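PDB 4D7Q: ralf, proline/betaine transporter from Legionella pneumophila, which is a chimera of a Legionella RalF Sec7 domain and a Rickettsia RalF capping domain, and probably acts as a guanine nucleotide exchange factor. Local coordinates for residues 28-33 with 46-51. The protein carries 2 engineered substitutions. Residues are numbered along the deposited sequence; the frame is centred on the assembly and turned at random.
Sequences NGINKI and EEIAEF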
loop_
_atom_site.group_PDB
_atom_site.type_symbol
_atom_site.label_atom_id
_atom_site.label_comp_id
_atom_site.label_asym_id
_atom_site.label_seq_id
_atom_site.Cartn_x
_atom_site.Cartn_y
_atom_site.Cartn_z
ATOM N N ASN A 28 -3.058 -19.591 3.874
ATOM C CA ASN A 28 -3.500 -20.783 4.590
ATOM C C ASN A 28 -4.306 -20.463 5.853
ATOM O O ASN A 28 -5.242 -21.202 6.174
ATOM C CB ASN A 28 -2.295 -21.665 4.925
ATOM C CG ASN A 28 -1.763 -22.443 3.737
ATOM O OD1 ASN A 28 -2.405 -22.571 2.691
ATOM N ND2 ASN A 28 -0.566 -22.960 3.876
ATOM N N GLY A 29 -3.914 -19.396 6.565
ATOM C CA GLY A 29 -4.618 -18.936 7.763
ATOM C C GLY A 29 -5.979 -18.400 7.391
ATOM O O GLY A 29 -6.980 -18.747 8.014
ATOM N N ILE A 30 -6.026 -17.593 6.309
ATOM C CA ILE A 30 -7.259 -17.026 5.757
ATOM C C ILE A 30 -8.169 -18.158 5.299
ATOM O O ILE A 30 -9.361 -18.156 5.634
ATOM C CB ILE A 30 -6.971 -15.988 4.621
ATOM C CG1 ILE A 30 -6.189 -14.737 5.135
ATOM C CG2 ILE A 30 -8.242 -15.592 3.849
ATOM C CD1 ILE A 30 -6.858 -13.898 6.211
ATOM N N ASN A 31 -7.609 -19.127 4.542
ATOM C CA ASN A 31 -8.385 -20.266 4.045
ATOM C C ASN A 31 -8.928 -21.112 5.175
ATOM O O ASN A 31 -10.039 -21.623 5.047
ATOM C CB ASN A 31 -7.570 -21.135 3.081
ATOM C CG ASN A 31 -7.404 -20.552 1.693
ATOM O OD1 ASN A 31 -8.039 -19.555 1.308
ATOM N ND2 ASN A 31 -6.547 -21.176 0.903
ATOM N N LYS A 32 -8.172 -21.248 6.290
ATOM C CA LYS A 32 -8.655 -22.015 7.451
ATOM C C LYS A 32 -9.897 -21.314 8.048
ATOM O O LYS A 32 -10.876 -21.983 8.354
ATOM C CB LYS A 32 -7.539 -22.213 8.502
ATOM C CG LYS A 32 -7.920 -23.101 9.688
ATOM C CD LYS A 32 -7.872 -24.585 9.331
ATOM C CE LYS A 32 -8.729 -25.431 10.239
ATOM N NZ LYS A 32 -9.090 -26.725 9.597
ATOM N N ILE A 33 -9.881 -19.966 8.136
ATOM C CA ILE A 33 -11.027 -19.197 8.634
ATOM C C ILE A 33 -12.212 -19.443 7.700
ATOM O O ILE A 33 -13.309 -19.788 8.170
ATOM C CB ILE A 33 -10.740 -17.676 8.813
ATOM C CG1 ILE A 33 -9.679 -17.416 9.910
ATOM C CG2 ILE A 33 -12.059 -16.886 9.099
ATOM C CD1 ILE A 33 -9.135 -15.934 9.921
ATOM N N GLU A 46 -16.480 -10.721 8.236
ATOM C CA GLU A 46 -16.501 -10.220 9.609
ATOM C C GLU A 46 -15.558 -11.016 10.505
ATOM O O GLU A 46 -14.875 -10.416 11.333
ATOM C CB GLU A 46 -17.932 -10.191 10.179
ATOM C CG GLU A 46 -18.855 -9.233 9.426
ATOM C CD GLU A 46 -19.527 -9.782 8.174
ATOM O OE1 GLU A 46 -19.266 -10.951 7.803
ATOM O OE2 GLU A 46 -20.324 -9.035 7.563
ATOM N N GLU A 47 -15.468 -12.351 10.301
ATOM C CA GLU A 47 -14.569 -13.201 11.086
ATOM C C GLU A 47 -13.112 -12.887 10.821
ATOM O O GLU A 47 -12.336 -12.784 11.770
ATOM C CB GLU A 47 -14.846 -14.695 10.861
ATOM C CG GLU A 47 -16.202 -15.163 11.374
ATOM C CD GLU A 47 -16.489 -14.969 12.850
ATOM O OE1 GLU A 47 -15.571 -15.156 13.680
ATOM O OE2 GLU A 47 -17.642 -14.614 13.176
ATOM N N ILE A 48 -12.728 -12.730 9.537
ATOM C CA ILE A 48 -11.341 -12.399 9.159
ATOM C C ILE A 48 -10.975 -11.046 9.779
ATOM O O ILE A 48 -9.923 -10.929 10.427
ATOM C CB ILE A 48 -11.163 -12.394 7.626
ATOM C CG1 ILE A 48 -11.477 -13.785 7.017
ATOM C CG2 ILE A 48 -9.754 -11.911 7.251
ATOM C CD1 ILE A 48 -11.683 -13.824 5.451
ATOM N N ALA A 49 -11.881 -10.050 9.624
ATOM C CA ALA A 49 -11.704 -8.702 10.177
ATOM C C ALA A 49 -11.520 -8.728 11.695
ATOM O O ALA A 49 -10.582 -8.106 12.204
ATOM C CB ALA A 49 -12.891 -7.814 9.804
ATOM N N GLU A 50 -12.399 -9.453 12.415
ATOM C CA GLU A 50 -12.320 -9.547 13.877
ATOM C C GLU A 50 -11.094 -10.317 14.338
ATOM O O GLU A 50 -10.533 -9.988 15.381
ATOM C CB GLU A 50 -13.585 -10.146 14.481
ATOM C CG GLU A 50 -14.780 -9.210 14.427
ATOM C CD GLU A 50 -16.115 -9.925 14.382
ATOM O OE1 GLU A 50 -16.152 -11.136 14.700
ATOM O OE2 GLU A 50 -17.120 -9.278 14.011
ATOM N N PHE A 51 -10.661 -11.320 13.552
ATOM C CA PHE A 51 -9.443 -12.094 13.830
ATOM C C PHE A 51 -8.242 -11.147 13.816
ATOM O O PHE A 51 -7.443 -11.179 14.744
ATOM C CB PHE A 51 -9.263 -13.220 12.785
ATOM C CG PHE A 51 -7.941 -13.948 12.863
ATOM C CD1 PHE A 51 -7.678 -14.837 13.900
ATOM C CD2 PHE A 51 -6.958 -13.745 11.899
ATOM C CE1 PHE A 51 -6.448 -15.492 13.986
ATOM C CE2 PHE A 51 -5.740 -14.441 11.961
ATOM C CZ PHE A 51 -5.488 -15.289 13.019
#
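Ile30 reaches the second helix with the end of its longer branch: CD1 meets Ile48 CG2 at 3.7 Å, the two side chains lying at about a right angle to one another. The shorter branch makes a looser approach, Ile30 CG2 standing 4.2 Å from Ile48 CD1. Beyond this pair, Phe22 and Glu74 also touch Ile30, as does Tyr337 of the Rickettsia-derived capping domain, a contact between the two fused parts of the chimera. The two segments belong to consecutive helices, 26-40 and 44-54, in the all-helical Sec7 domain, here the Legionella part of the chimera. The two helices run roughly antiparallel, the N-to-C directions of the short segments at 130° and their axes 10.3 Å apart at closest. One turn after Ile30, Ile33 has its CB directed toward the second helix and has the largest share of the contact. Its CG2, anti to the backbone N (CG1 chi1 -65°), faces the second helix and packs 3.8 Å from Ile48 CG1 and 4.0 Å from Glu47 CB. Glu47 thus contributes its aliphatic root, while the chain bends at chi2 (-59°) and takes the carboxylate away, where OE1 forms a weak hydrogen bond with His7. The other branch of Ile33 ends against Phe51, with Ile33 CD1 3.7 Å from Phe51 CD2 in an oblique approach to the ring. Ile18 of helix 15-24 touches both Ile33 and Phe51.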